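Inositol monophosphatase (Zymomonas mobilis, PDB 4N81) probably hydrolyses phosphate monoesters such as inositol monophosphates with the help of magnesium. Local coordinates at residues D186-S194 against L214-M225. Residues are numbered along the deposited sequence; the frame is centred on the assembly and turned at random.
Sequences DCYNYGLLS and LVPIVEGAGGIM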
loop_
_atom_site.group_PDB
_atom_site.type_symbol
_atom_site.label_atom_id
_atom_site.label_comp_id
_atom_site.label_asym_id
_atom_site.label_seq_id
_atom_site.Cartn_x
_atom_site.Cartn_y
_atom_site.Cartn_z
ATOM N N ASP A 186 -3.571 7.035 -1.154
ATOM C CA ASP A 186 -4.321 8.021 -1.979
ATOM C C ASP A 186 -5.734 7.526 -2.289
ATOM O O ASP A 186 -6.461 7.071 -1.333
ATOM C CB ASP A 186 -3.483 8.338 -3.250
ATOM C CG ASP A 186 -2.019 8.629 -2.889
ATOM O OD1 ASP A 186 -1.731 9.787 -2.508
ATOM O OD2 ASP A 186 -1.201 7.679 -2.943
ATOM N N CYS A 187 -6.110 7.516 -3.575
ATOM C CA CYS A 187 -7.494 7.145 -3.931
ATOM C C CYS A 187 -7.849 5.752 -3.486
ATOM O O CYS A 187 -9.048 5.429 -3.259
ATOM C CB CYS A 187 -7.752 7.253 -5.446
ATOM S SG CYS A 187 -6.571 6.264 -6.444
ATOM N N TYR A 188 -6.825 4.908 -3.342
ATOM C CA TYR A 188 -7.108 3.508 -3.105
ATOM C C TYR A 188 -7.853 3.350 -1.774
ATOM O O TYR A 188 -8.718 2.458 -1.651
ATOM C CB TYR A 188 -5.801 2.680 -3.046
ATOM C CG TYR A 188 -6.066 1.236 -3.446
ATOM C CD1 TYR A 188 -5.972 0.830 -4.790
ATOM C CD2 TYR A 188 -6.386 0.284 -2.497
ATOM C CE1 TYR A 188 -6.180 -0.510 -5.173
ATOM C CE2 TYR A 188 -6.632 -1.035 -2.880
ATOM C CZ TYR A 188 -6.560 -1.421 -4.198
ATOM O OH TYR A 188 -6.772 -2.766 -4.532
ATOM N N ASN A 189 -7.559 4.207 -0.798
ATOM C CA ASN A 189 -8.256 3.967 0.494
ATOM C C ASN A 189 -9.739 4.255 0.405
ATOM O O ASN A 189 -10.552 3.644 1.113
ATOM C CB ASN A 189 -7.640 4.807 1.611
ATOM C CG ASN A 189 -6.222 4.350 1.920
ATOM O OD1 ASN A 189 -5.977 3.166 2.109
ATOM N ND2 ASN A 189 -5.301 5.289 1.962
ATOM N N TYR A 190 -10.112 5.161 -0.506
ATOM C CA TYR A 190 -11.526 5.466 -0.677
ATOM C C TYR A 190 -12.180 4.306 -1.405
ATOM O O TYR A 190 -13.344 3.967 -1.132
ATOM C CB TYR A 190 -11.714 6.775 -1.459
ATOM C CG TYR A 190 -11.078 8.004 -0.748
ATOM C CD1 TYR A 190 -9.700 8.296 -0.914
ATOM C CD2 TYR A 190 -11.835 8.828 0.084
ATOM C CE1 TYR A 190 -9.119 9.394 -0.299
ATOM C CE2 TYR A 190 -11.280 9.918 0.688
ATOM C CZ TYR A 190 -9.917 10.202 0.499
ATOM O OH TYR A 190 -9.374 11.302 1.137
ATOM N N GLY A 191 -11.407 3.660 -2.292
ATOM C CA GLY A 191 -11.983 2.484 -2.920
ATOM C C GLY A 191 -12.153 1.393 -1.853
ATOM O O GLY A 191 -13.211 0.698 -1.851
ATOM N N LEU A 192 -11.197 1.287 -0.923
ATOM C CA LEU A 192 -11.355 0.167 0.058
ATOM C C LEU A 192 -12.505 0.520 0.985
ATOM O O LEU A 192 -13.259 -0.400 1.488
ATOM C CB LEU A 192 -10.040 0.009 0.899
ATOM C CG LEU A 192 -8.913 -0.654 0.085
ATOM C CD1 LEU A 192 -7.582 -0.557 0.896
ATOM C CD2 LEU A 192 -9.301 -2.156 -0.235
ATOM N N LEU A 193 -12.662 1.822 1.223
ATOM C CA LEU A 193 -13.771 2.193 2.138
ATOM C C LEU A 193 -15.116 1.880 1.441
ATOM O O LEU A 193 -16.049 1.373 2.120
ATOM C CB LEU A 193 -13.660 3.700 2.531
ATOM C CG LEU A 193 -14.836 4.249 3.400
ATOM C CD1 LEU A 193 -14.308 5.463 4.261
ATOM C CD2 LEU A 193 -16.002 4.786 2.554
ATOM N N SER A 194 -15.195 2.073 0.094
ATOM C CA SER A 194 -16.464 1.807 -0.623
ATOM C C SER A 194 -16.761 0.312 -0.659
ATOM O O SER A 194 -17.907 -0.086 -0.738
ATOM C CB SER A 194 -16.389 2.333 -2.077
ATOM O OG SER A 194 -16.079 3.720 -1.987
ATOM N N LEU A 214 -14.024 10.557 -6.451
ATOM C CA LEU A 214 -14.263 9.707 -5.281
ATOM C C LEU A 214 -15.654 9.890 -4.710
ATOM O O LEU A 214 -16.239 8.950 -4.119
ATOM C CB LEU A 214 -13.255 10.035 -4.186
ATOM C CG LEU A 214 -11.786 10.063 -4.636
ATOM C CD1 LEU A 214 -10.955 10.503 -3.483
ATOM C CD2 LEU A 214 -11.330 8.680 -5.149
ATOM N N VAL A 215 -16.145 11.127 -4.786
ATOM C CA VAL A 215 -17.429 11.353 -4.081
ATOM C C VAL A 215 -18.635 10.447 -4.529
ATOM O O VAL A 215 -19.299 9.830 -3.691
ATOM C CB VAL A 215 -17.837 12.898 -4.116
ATOM C CG1 VAL A 215 -19.171 13.159 -3.321
ATOM C CG2 VAL A 215 -16.677 13.790 -3.557
ATOM N N PRO A 216 -18.932 10.373 -5.838
ATOM C CA PRO A 216 -20.040 9.504 -6.277
ATOM C C PRO A 216 -19.808 8.045 -5.929
ATOM O O PRO A 216 -20.768 7.309 -5.675
ATOM C CB PRO A 216 -20.076 9.702 -7.811
ATOM C CG PRO A 216 -19.314 10.945 -8.058
ATOM C CD PRO A 216 -18.309 11.086 -6.973
ATOM N N ILE A 217 -18.543 7.628 -5.935
ATOM C CA ILE A 217 -18.225 6.216 -5.678
ATOM C C ILE A 217 -18.503 5.888 -4.212
ATOM O O ILE A 217 -19.260 4.964 -3.911
ATOM C CB ILE A 217 -16.732 5.942 -6.017
ATOM C CG1 ILE A 217 -16.568 6.030 -7.550
ATOM C CG2 ILE A 217 -16.205 4.602 -5.394
ATOM C CD1 ILE A 217 -15.050 6.001 -7.965
ATOM N N VAL A 218 -17.995 6.727 -3.323
ATOM C CA VAL A 218 -18.217 6.505 -1.898
ATOM C C VAL A 218 -19.706 6.639 -1.544
ATOM O O VAL A 218 -20.263 5.781 -0.825
ATOM C CB VAL A 218 -17.405 7.506 -1.060
ATOM C CG1 VAL A 218 -17.848 7.449 0.431
ATOM C CG2 VAL A 218 -15.868 7.156 -1.150
ATOM N N GLU A 219 -20.347 7.685 -2.062
ATOM C CA GLU A 219 -21.730 7.944 -1.705
ATOM C C GLU A 219 -22.648 6.889 -2.286
ATOM O O GLU A 219 -23.566 6.471 -1.601
ATOM C CB GLU A 219 -22.144 9.435 -1.995
ATOM C CG GLU A 219 -21.245 10.388 -1.061
ATOM C CD GLU A 219 -21.839 11.760 -0.615
ATOM O OE1 GLU A 219 -22.470 12.318 -1.534
ATOM O OE2 GLU A 219 -21.630 12.273 0.618
ATOM N N GLY A 220 -22.346 6.378 -3.496
ATOM C CA GLY A 220 -23.225 5.405 -4.132
ATOM C C GLY A 220 -22.972 4.033 -3.548
ATOM O O GLY A 220 -23.734 3.082 -3.844
ATOM N N ALA A 221 -21.892 3.904 -2.762
ATOM C CA ALA A 221 -21.681 2.668 -1.958
ATOM C C ALA A 221 -22.399 2.717 -0.601
ATOM O O ALA A 221 -22.420 1.747 0.130
ATOM C CB ALA A 221 -20.162 2.339 -1.779
ATOM N N GLY A 222 -23.017 3.847 -0.279
ATOM C CA GLY A 222 -23.687 3.946 1.010
ATOM C C GLY A 222 -22.910 4.795 2.021
ATOM O O GLY A 222 -23.382 5.018 3.155
ATOM N N GLY A 223 -21.735 5.281 1.623
ATOM C CA GLY A 223 -20.930 6.106 2.533
ATOM C C GLY A 223 -21.239 7.595 2.466
ATOM O O GLY A 223 -22.227 8.036 1.871
ATOM N N ILE A 224 -20.398 8.387 3.119
ATOM C CA ILE A 224 -20.627 9.819 3.107
ATOM C C ILE A 224 -19.236 10.442 2.938
ATOM O O ILE A 224 -18.257 9.956 3.488
ATOM C CB ILE A 224 -21.313 10.302 4.414
ATOM C CG1 ILE A 224 -21.454 11.835 4.456
ATOM C CG2 ILE A 224 -20.551 9.859 5.679
ATOM C CD1 ILE A 224 -22.549 12.228 5.565
ATOM N N MET A 225 -19.161 11.518 2.160
ATOM C CA MET A 225 -17.890 12.155 1.932
ATOM C C MET A 225 -18.134 13.658 1.855
ATOM O O MET A 225 -18.933 14.124 1.037
ATOM C CB MET A 225 -17.250 11.598 0.654
ATOM C CG MET A 225 -15.836 12.091 0.462
ATOM S SD MET A 225 -15.025 11.092 -0.832
ATOM C CE MET A 225 -13.595 12.122 -0.978
#
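The Y190 ring has L214 laid over one face: CD1 of L214 sits 3.7 Å from the ring centroid and only 14° off its normal, a CH-pi contact. M225 approaches the same ring obliquely, its CE 3.6 Å from Y190 CE2 and its SD 5.0 Å from the centroid, a Met-aromatic contact made by a fully extended side chain. C187 O lies at the ring's edge, in its plane. A branched leucine suits its position because the other methyl, CD2, reaches C187 CB, so one side chain covers both residues. Y190 CG stands anti to its own carbonyl carbon (chi1 -60°), which swings the ring toward helix 214-220; beyond it the hydroxyl is hydrogen-bonded to E203. An alanine in place of Y190 would probably leave L214 CD1 and M225 CE facing a gap and E203 without this hydroxyl partner.

One turn on, the helices close in, the CA atoms of S194 and V218 being 5.2 Å apart. Small S194 permits this: its OG turns back to donate to Y190 O (2.9 Å), a carbonyl that S194 N reaches from the opposite face of its plane. The hydroxyl can then pack 3.5 Å from I217 CG2. A methyl suffices at A221, whose CB meets S194 CB at 3.8 Å, while beta-branched V218 sends CG1 to L193 CD2 and CG2 to S194 OG.

With axes 9.1 Å apart at 19°, these nearly parallel helices lie beside the predicted magnesium site: C187 adjoins D89, and the side chain of L214 lies near that of D210, both predicted ligands. No hydrogen bond joins the two segments, so what passes directly between them is apolar and aromatic packing; the S194 hydroxyl, though in the interface, spends its proton within its own helix.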